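Local coordinates for outer membrane protein assembly factor BamA (Haemophilus ducreyi, PDB 4K3C), which probably helps assemble and insert beta-barrel proteins into the outer membrane as part of the Bam complex, at residues 83-88 against 148-153; 271-276 against 384-389. One frame throughout, in Å; residues are numbered along the deposited sequence.

Contact 1. Residues 83-88 against 148-153; sequences IYVRKI and VDIIYK
Val85 and Val148 pair in parallel between strands 84-91 and 147-156, the two central strands of a four-stranded mixed sheet. The sheet belongs to a POTRA domain, the last before the barrel. Ile88 pairs with Ile150 in the same sense. Three steps on one strand thus match two on the other, which marks a beta bulge. Arg86 and Lys87 occupy the extra length.

Backbone bonds set the start of the pairing. Val148 N donates to Tyr84 O at 2.8 Å, and Arg86 N to Val148 O at 2.8 Å. Beyond the bulge the bond from Ile150 N to Lys87 O is weak.

The side chain of Arg86 starts with CB 3.6 Å from Asp149 OD1. CG is anti to the backbone N (chi1 -160°), and bends at chi2 and chi3 bring the guanidinium alongside the carboxylate, edge to edge. CD passes the same oxygen at 3.8 Å. NE donates to Asp149 OD1 at 2.9 Å (N-H...O 163°), on the syn side, as part of a salt bridge. Guanidinium and carboxylate are nearly coplanar. The modelled position of NH2 is doubtful. The weak bond from Lys87 N also ends on OD1, so the aspartate bridges the bulge.

Val85, Ile88, Val148 and Ile150 share the other face. Val148 sets CG2 between its backbone N and carbonyl carbon (chi1 -71°), against Val85 CG2. Ile88 and Ile150 lie side by side, with Ile88 CG2 3.7 Å from Ile150 CG2. Ile83 extends the apolar patch: its CG2 lies 3.6 Å from Val148 CG2.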
ATOM      1  N   ILE A  83      12.164 -36.468  19.393  1.00138.66           N
ATOM      2  CA  ILE A  83      11.383 -35.739  20.388  1.00130.47           C
ATOM      3  C   ILE A  83       9.934 -35.501  19.946  1.00128.00           C
ATOM      4  O   ILE A  83       9.673 -34.800  18.966  1.00124.34           O
ATOM      5  CB  ILE A  83      12.060 -34.402  20.731  1.00122.61           C
ATOM      6  CG1 ILE A  83      13.577 -34.525  20.564  1.00121.24           C
ATOM      7  CG2 ILE A  83      11.710 -33.985  22.139  1.00118.07           C
ATOM      8  CD1 ILE A  83      14.339 -33.269  20.914  1.00118.57           C
ATOM      9  N   TYR A  84       8.998 -36.094  20.682  1.00129.05           N
ATOM     10  CA  TYR A  84       7.576 -36.011  20.354  1.00131.16           C
ATOM     11  C   TYR A  84       6.868 -34.895  21.142  1.00135.22           C
ATOM     12  O   TYR A  84       6.846 -34.911  22.372  1.00140.30           O
ATOM     13  CB  TYR A  84       6.916 -37.373  20.607  1.00127.73           C
ATOM     14  CG  TYR A  84       5.403 -37.370  20.607  1.00122.85           C
ATOM     15  CD1 TYR A  84       4.686 -37.358  19.416  1.00119.74           C
ATOM     16  CD2 TYR A  84       4.689 -37.402  21.803  1.00120.08           C
ATOM     17  CE1 TYR A  84       3.301 -37.365  19.418  1.00119.85           C
ATOM     18  CE2 TYR A  84       3.308 -37.408  21.815  1.00119.20           C
ATOM     19  CZ  TYR A  84       2.617 -37.389  20.621  1.00121.30           C
ATOM     20  OH  TYR A  84       1.238 -37.393  20.634  1.00121.78           O
ATOM     21  N   VAL A  85       6.295 -33.923  20.431  1.00128.08           N
ATOM     22  CA  VAL A  85       5.620 -32.798  21.082  1.00119.29           C
ATOM     23  C   VAL A  85       4.190 -33.135  21.492  1.00115.15           C
ATOM     24  O   VAL A  85       3.343 -33.463  20.655  1.00110.80           O
ATOM     25  CB  VAL A  85       5.611 -31.535  20.199  1.00114.67           C
ATOM     26  CG1 VAL A  85       4.674 -30.490  20.781  1.00110.45           C
ATOM     27  CG2 VAL A  85       7.018 -30.976  20.058  1.00112.40           C
ATOM     28  N   ARG A  86       3.933 -33.045  22.792  1.00116.90           N
ATOM     29  CA  ARG A  86       2.628 -33.373  23.352  1.00121.82           C
ATOM     30  C   ARG A  86       1.619 -32.256  23.071  1.00121.99           C
ATOM     31  O   ARG A  86       0.613 -32.468  22.386  1.00122.13           O
ATOM     32  CB  ARG A  86       2.764 -33.636  24.856  1.00121.32           C
ATOM     33  CG  ARG A  86       1.635 -34.441  25.478  1.00119.34           C
ATOM     34  CD  ARG A  86       0.715 -33.552  26.297  1.00114.42           C
ATOM     35  NE  ARG A  86       1.442 -32.768  27.295  1.00112.63           N
ATOM     36  CZ  ARG A  86       1.632 -33.147  28.556  1.00108.87           C
ATOM     37  NH1 ARG A  86       1.156 -34.306  28.983  1.00109.12           N
ATOM     38  NH2 ARG A  86       2.302 -32.364  29.394  1.00105.00           N
ATOM     39  N   LYS A  87       1.900 -31.065  23.593  1.00119.55           N
ATOM     40  CA  LYS A  87       1.066 -29.889  23.352  1.00110.08           C
ATOM     41  C   LYS A  87       1.895 -28.624  23.548  1.00101.79           C
ATOM     42  O   LYS A  87       2.858 -28.635  24.314  1.00100.18           O
ATOM     43  CB  LYS A  87      -0.134 -29.888  24.300  1.00101.67           C
ATOM     44  CG  LYS A  87      -1.448 -29.634  23.607  1.00 96.99           C
ATOM     45  CD  LYS A  87      -1.604 -28.164  23.251  1.00 96.02           C
ATOM     46  CE  LYS A  87      -1.604 -27.950  21.757  1.00 87.25           C
ATOM     47  NZ  LYS A  87      -2.541 -28.907  21.125  1.00 81.94           N
ATOM     48  N   ILE A  88       1.537 -27.547  22.850  1.00 95.49           N
ATOM     49  CA  ILE A  88       2.205 -26.262  23.041  1.00 91.99           C
ATOM     50  C   ILE A  88       1.306 -25.327  23.850  1.00 86.68           C
ATOM     51  O   ILE A  88       0.082 -25.328  23.691  1.00 83.82           O
ATOM     52  CB  ILE A  88       2.655 -25.600  21.702  1.00111.98           C
ATOM     53  CG1 ILE A  88       1.661 -24.539  21.235  1.00110.32           C
ATOM     54  CG2 ILE A  88       2.869 -26.649  20.616  1.00113.54           C
ATOM     55  CD1 ILE A  88       0.411 -25.124  20.593  1.00113.79           C
ATOM     56  N   VAL A 148       7.645 -33.939  24.836  1.00133.40           N
ATOM     57  CA  VAL A 148       7.868 -32.571  25.319  1.00124.79           C
ATOM     58  C   VAL A 148       6.688 -31.635  25.134  1.00116.81           C
ATOM     59  O   VAL A 148       5.975 -31.681  24.125  1.00116.35           O
ATOM     60  CB  VAL A 148       9.079 -31.862  24.660  1.00103.88           C
ATOM     61  CG1 VAL A 148      10.394 -32.450  25.147  1.00108.26           C
ATOM     62  CG2 VAL A 148       8.963 -31.876  23.136  1.00105.05           C
ATOM     63  N   ASP A 149       6.511 -30.771  26.126  1.00111.21           N
ATOM     64  CA  ASP A 149       5.664 -29.600  25.996  1.00100.61           C
ATOM     65  C   ASP A 149       6.573 -28.436  25.638  1.00 93.88           C
ATOM     66  O   ASP A 149       7.630 -28.258  26.244  1.00 97.03           O
ATOM     67  CB  ASP A 149       4.943 -29.310  27.312  1.00 98.00           C
ATOM     68  CG  ASP A 149       3.754 -30.223  27.543  1.00 97.96           C
ATOM     69  OD1 ASP A 149       3.024 -30.499  26.562  1.00 97.91           O
ATOM     70  OD2 ASP A 149       3.551 -30.657  28.703  1.00 93.76           O
ATOM     71  N   ILE A 150       6.178 -27.654  24.642  1.00 85.97           N
ATOM     72  CA  ILE A 150       6.914 -26.442  24.305  1.00 93.40           C
ATOM     73  C   ILE A 150       6.128 -25.167  24.681  1.00 95.74           C
ATOM     74  O   ILE A 150       5.135 -24.809  24.033  1.00 93.45           O
ATOM     75  CB  ILE A 150       7.344 -26.447  22.825  1.00 95.93           C
ATOM     76  CG1 ILE A 150       7.696 -25.034  22.353  1.00 98.01           C
ATOM     77  CG2 ILE A 150       6.255 -27.055  21.957  1.00 95.23           C
ATOM     78  CD1 ILE A 150       8.140 -24.986  20.909  1.00103.10           C
ATOM     79  N   ILE A 151       6.581 -24.498  25.744  1.00 95.70           N
ATOM     80  CA  ILE A 151       5.900 -23.317  26.281  1.00 91.84           C
ATOM     81  C   ILE A 151       6.439 -22.018  25.681  1.00 87.03           C
ATOM     82  O   ILE A 151       7.630 -21.903  25.400  1.00 92.18           O
ATOM     83  CB  ILE A 151       5.992 -23.254  27.837  1.00104.49           C
ATOM     84  CG1 ILE A 151       6.895 -22.102  28.302  1.00107.06           C
ATOM     85  CG2 ILE A 151       6.463 -24.585  28.406  1.00104.58           C
ATOM     86  CD1 ILE A 151       7.186 -22.097  29.794  1.00109.96           C
ATOM     87  N   TYR A 152       5.558 -21.046  25.472  1.00 80.73           N
ATOM     88  CA  TYR A 152       5.998 -19.727  25.032  1.00 83.80           C
ATOM     89  C   TYR A 152       5.692 -18.683  26.100  1.00 83.82           C
ATOM     90  O   TYR A 152       4.531 -18.420  26.406  1.00 89.98           O
ATOM     91  CB  TYR A 152       5.349 -19.340  23.707  1.00 84.57           C
ATOM     92  CG  TYR A 152       5.907 -20.054  22.493  1.00 88.20           C
ATOM     93  CD1 TYR A 152       5.570 -21.373  22.222  1.00 91.40           C
ATOM     94  CD2 TYR A 152       6.751 -19.398  21.603  1.00 89.65           C
ATOM     95  CE1 TYR A 152       6.069 -22.022  21.107  1.00 95.27           C
ATOM     96  CE2 TYR A 152       7.255 -20.042  20.484  1.00 92.15           C
ATOM     97  CZ  TYR A 152       6.911 -21.353  20.241  1.00 94.62           C
ATOM     98  OH  TYR A 152       7.407 -21.998  19.131  1.00 95.45           O
ATOM     99  N   LYS A 153       6.744 -18.103  26.669  1.00 75.18           N
ATOM    100  CA  LYS A 153       6.616 -17.125  27.741  1.00 68.42           C
ATOM    101  C   LYS A 153       6.791 -15.732  27.179  1.00 70.26           C
ATOM    102  O   LYS A 153       7.890 -15.353  26.770  1.00 79.53           O
ATOM    103  CB  LYS A 153       7.655 -17.394  28.835  1.00 73.66           C
ATOM    104  CG  LYS A 153       7.675 -16.400  29.991  1.00 67.25           C
ATOM    105  CD  LYS A 153       7.837 -17.122  31.330  1.00 75.53           C
ATOM    106  CE  LYS A 153       8.520 -16.240  32.369  1.00 79.84           C
ATOM    107  NZ  LYS A 153       9.921 -15.893  31.977  1.00 83.73           N
TER

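Contact 2. Residues 271-276 against 384-389; sequences DKLRNV and VPFYQL
Leu273 and Tyr387 bring the end of barrel strand 260-274 against extracellular loop 6, which follows strand 366-378. In Omp85-type barrels such as BamA this loop folds into the lumen. The contact is buried.

The first kind of interaction is CH-pi. Leu273 CD1 sits over one face of the Tyr387 ring, 4.0 Å from the centroid and 23° off the normal. Pro385 CB covers the opposite face toward the rim. The ring is therefore held between a barrel leucine and a loop proline.

The second kind is apolar. Leu273 CD2 touches both aromatics, 3.4 Å from Tyr387 CD1 and 3.9 Å from Phe386 CE1. Phe386 turns its CG between the backbone N and the carbonyl carbon (chi1 60°), which carries the CZ end of its ring obliquely to Val276 CG1, 3.6 Å away. The two side chains come from opposite directions. Arg282 of helix 280-288 also touches both Val276 and Phe386.

Asp271 OD2 is 3.6 Å from Tyr387 OH, a polar approach too long to count as a hydrogen bond. The carboxylate is turned 52° from the ring plane.

Between these two segments, attachment therefore rests mainly on van der Waals and CH-pi contact.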
ATOM      1  N   ASP A 271     -24.235  12.171   1.928  1.00 39.96           N
ATOM      2  CA  ASP A 271     -23.600  13.415   1.481  1.00 37.74           C
ATOM      3  C   ASP A 271     -24.608  14.544   1.561  1.00 42.33           C
ATOM      4  O   ASP A 271     -25.759  14.376   1.155  1.00 41.23           O
ATOM      5  CB  ASP A 271     -23.174  13.329   0.009  1.00 41.42           C
ATOM      6  CG  ASP A 271     -22.178  12.228  -0.267  1.00 45.39           C
ATOM      7  OD1 ASP A 271     -20.957  12.426  -0.025  1.00 45.13           O
ATOM      8  OD2 ASP A 271     -22.627  11.174  -0.766  1.00 46.89           O
ATOM      9  N   LYS A 272     -24.171  15.703   2.041  1.00 32.96           N
ATOM     10  CA  LYS A 272     -25.050  16.854   2.151  1.00 34.22           C
ATOM     11  C   LYS A 272     -24.313  18.032   1.537  1.00 53.35           C
ATOM     12  O   LYS A 272     -23.174  18.314   1.915  1.00 62.32           O
ATOM     13  CB  LYS A 272     -25.399  17.119   3.619  1.00 34.48           C
ATOM     14  CG  LYS A 272     -26.474  18.175   3.843  1.00101.38           C
ATOM     15  CD  LYS A 272     -26.708  18.487   5.333  1.00 96.26           C
ATOM     16  CE  LYS A 272     -27.139  17.254   6.139  1.00 86.54           C
ATOM     17  NZ  LYS A 272     -25.983  16.426   6.613  1.00 76.16           N
ATOM     18  N   LEU A 273     -24.943  18.707   0.575  1.00 48.58           N
ATOM     19  CA  LEU A 273     -24.290  19.821  -0.109  1.00 44.31           C
ATOM     20  C   LEU A 273     -25.022  21.147   0.069  1.00 56.02           C
ATOM     21  O   LEU A 273     -26.244  21.218  -0.053  1.00 61.13           O
ATOM     22  CB  LEU A 273     -24.063  19.501  -1.591  1.00 39.34           C
ATOM     23  CG  LEU A 273     -22.929  18.498  -1.870  1.00 42.45           C
ATOM     24  CD1 LEU A 273     -23.358  17.049  -1.662  1.00 38.79           C
ATOM     25  CD2 LEU A 273     -22.314  18.697  -3.261  1.00 45.95           C
ATOM     26  N   ARG A 274     -24.252  22.189   0.379  1.00 63.74           N
ATOM     27  CA  ARG A 274     -24.757  23.549   0.561  1.00 59.03           C
ATOM     28  C   ARG A 274     -23.906  24.473  -0.323  1.00 62.98           C
ATOM     29  O   ARG A 274     -22.869  24.037  -0.855  1.00 47.83           O
ATOM     30  CB  ARG A 274     -24.664  23.957   2.037  1.00 54.83           C
ATOM     31  CG  ARG A 274     -23.246  24.299   2.528  1.00 70.56           C
ATOM     32  CD  ARG A 274     -23.037  23.992   4.016  1.00 85.03           C
ATOM     33  NE  ARG A 274     -24.010  24.673   4.868  1.00106.40           N
ATOM     34  CZ  ARG A 274     -24.351  24.274   6.094  1.00116.22           C
ATOM     35  NH1 ARG A 274     -23.800  23.183   6.624  1.00112.47           N
ATOM     36  NH2 ARG A 274     -25.250  24.967   6.791  1.00117.94           N
ATOM     37  N   ASN A 275     -24.324  25.734  -0.463  1.00 74.22           N
ATOM     38  CA  ASN A 275     -23.720  26.639  -1.436  1.00 74.15           C
ATOM     39  C   ASN A 275     -24.138  26.047  -2.777  1.00 79.65           C
ATOM     40  O   ASN A 275     -25.338  25.905  -3.033  1.00 74.24           O
ATOM     41  CB  ASN A 275     -22.185  26.731  -1.235  1.00126.68           C
ATOM     42  CG  ASN A 275     -21.484  27.672  -2.215  1.00128.89           C
ATOM     43  OD1 ASN A 275     -21.888  27.817  -3.367  1.00132.01           O
ATOM     44  ND2 ASN A 275     -20.394  28.288  -1.759  1.00126.62           N
ATOM     45  N   VAL A 276     -23.163  25.639  -3.590  1.00 83.27           N
ATOM     46  CA  VAL A 276     -23.398  25.163  -4.959  1.00 68.48           C
ATOM     47  C   VAL A 276     -24.071  26.248  -5.778  1.00 65.08           C
ATOM     48  O   VAL A 276     -25.303  26.330  -5.808  1.00 57.56           O
ATOM     49  CB  VAL A 276     -24.267  23.904  -5.016  1.00 63.07           C
ATOM     50  CG1 VAL A 276     -24.100  23.248  -6.366  1.00 72.10           C
ATOM     51  CG2 VAL A 276     -23.879  22.932  -3.918  1.00 65.81           C
ATOM     52  N   VAL A 384     -24.173  11.553 -13.279  1.00 59.93           N
ATOM     53  CA  VAL A 384     -23.136  11.351 -12.276  1.00 55.70           C
ATOM     54  C   VAL A 384     -23.130  12.544 -11.322  1.00 47.04           C
ATOM     55  O   VAL A 384     -23.170  13.693 -11.754  1.00 54.18           O
ATOM     56  CB  VAL A 384     -21.743  11.170 -12.923  1.00 56.00           C
ATOM     57  CG1 VAL A 384     -20.674  11.244 -11.867  1.00 32.36           C
ATOM     58  CG2 VAL A 384     -21.663   9.837 -13.699  1.00 33.59           C
ATOM     59  N   PRO A 385     -23.108  12.278 -10.021  1.00 40.52           N
ATOM     60  CA  PRO A 385     -23.130  13.383  -9.061  1.00 49.14           C
ATOM     61  C   PRO A 385     -21.941  14.309  -9.289  1.00 49.46           C
ATOM     62  O   PRO A 385     -20.821  13.829  -9.168  1.00 46.69           O
ATOM     63  CB  PRO A 385     -22.969  12.676  -7.713  1.00 47.80           C
ATOM     64  CG  PRO A 385     -23.415  11.297  -7.925  1.00 36.55           C
ATOM     65  CD  PRO A 385     -23.125  10.961  -9.368  1.00 43.51           C
ATOM     66  N   PHE A 386     -22.182  15.591  -9.576  1.00 49.84           N
ATOM     67  CA  PHE A 386     -21.131  16.528 -10.008  1.00 50.87           C
ATOM     68  C   PHE A 386     -19.914  16.641  -9.100  1.00 44.81           C
ATOM     69  O   PHE A 386     -18.827  17.028  -9.540  1.00 40.24           O
ATOM     70  CB  PHE A 386     -21.701  17.927 -10.252  1.00 55.37           C
ATOM     71  CG  PHE A 386     -22.349  18.555  -9.040  1.00 52.86           C
ATOM     72  CD1 PHE A 386     -21.592  19.207  -8.079  1.00 40.17           C
ATOM     73  CD2 PHE A 386     -23.729  18.528  -8.888  1.00 61.20           C
ATOM     74  CE1 PHE A 386     -22.202  19.801  -6.984  1.00 45.67           C
ATOM     75  CE2 PHE A 386     -24.347  19.120  -7.785  1.00 54.80           C
ATOM     76  CZ  PHE A 386     -23.585  19.755  -6.835  1.00 42.89           C
ATOM     77  N   TYR A 387     -20.095  16.316  -7.833  1.00 32.44           N
ATOM     78  CA  TYR A 387     -19.001  16.396  -6.878  1.00 40.00           C
ATOM     79  C   TYR A 387     -18.157  15.141  -6.898  1.00 38.23           C
ATOM     80  O   TYR A 387     -17.273  14.972  -6.070  1.00 42.76           O
ATOM     81  CB  TYR A 387     -19.541  16.633  -5.465  1.00 45.82           C
ATOM     82  CG  TYR A 387     -20.637  15.681  -5.008  1.00 40.49           C
ATOM     83  CD1 TYR A 387     -21.977  15.956  -5.254  1.00 41.25           C
ATOM     84  CD2 TYR A 387     -20.330  14.526  -4.310  1.00 32.80           C
ATOM     85  CE1 TYR A 387     -22.973  15.102  -4.820  1.00 46.60           C
ATOM     86  CE2 TYR A 387     -21.316  13.665  -3.870  1.00 38.10           C
ATOM     87  CZ  TYR A 387     -22.637  13.956  -4.118  1.00 49.15           C
ATOM     88  OH  TYR A 387     -23.623  13.097  -3.670  1.00 50.48           O
ATOM     89  N   GLN A 388     -18.463  14.259  -7.841  1.00 44.00           N
ATOM     90  CA  GLN A 388     -17.802  12.974  -7.977  1.00 42.76           C
ATOM     91  C   GLN A 388     -17.033  12.970  -9.296  1.00 51.27           C
ATOM     92  O   GLN A 388     -16.659  11.917  -9.804  1.00 56.11           O
ATOM     93  CB  GLN A 388     -18.858  11.871  -8.005  1.00 44.01           C
ATOM     94  CG  GLN A 388     -18.418  10.562  -7.414  1.00 58.76           C
ATOM     95  CD  GLN A 388     -18.512  10.552  -5.902  1.00 66.01           C
ATOM     96  OE1 GLN A 388     -18.915  11.538  -5.290  1.00 60.64           O
ATOM     97  NE2 GLN A 388     -18.143   9.430  -5.292  1.00 75.95           N
ATOM     98  N   LEU A 389     -16.814  14.156  -9.855  1.00 30.13           N
ATOM     99  CA  LEU A 389     -16.148  14.286 -11.152  1.00 38.42           C
ATOM    100  C   LEU A 389     -14.606  14.414 -11.089  1.00 40.10           C
ATOM    101  O   LEU A 389     -14.036  14.705 -10.052  1.00 43.07           O
ATOM    102  CB  LEU A 389     -16.739  15.465 -11.925  1.00 40.88           C
ATOM    103  CG  LEU A 389     -18.118  15.278 -12.549  1.00 32.17           C
ATOM    104  CD1 LEU A 389     -18.473  16.511 -13.306  1.00 33.22           C
ATOM    105  CD2 LEU A 389     -18.076  14.113 -13.466  1.00 32.04           C
TER

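Overall arrangement
From the N terminus the chain first passes through the POTRA region. Contact 1 closes there, with 59 residues between its segments; these supply the helices and the two outer strands of the same sheet. Strand 147-156 is followed by strand 160-169, the first of the barrel. Contact 2 opens on strand 260-274 and closes 107 residues later, after several more barrel strands, in loop 6 before strand 400-401. The two contacts are in series, so they neither nest nor cross. Their nearest atoms are about 47 Å apart, on opposite sides of the chain's centre. Contact 1 joins strands within one periplasmic domain; contact 2 ties the long loop 6 to the barrel.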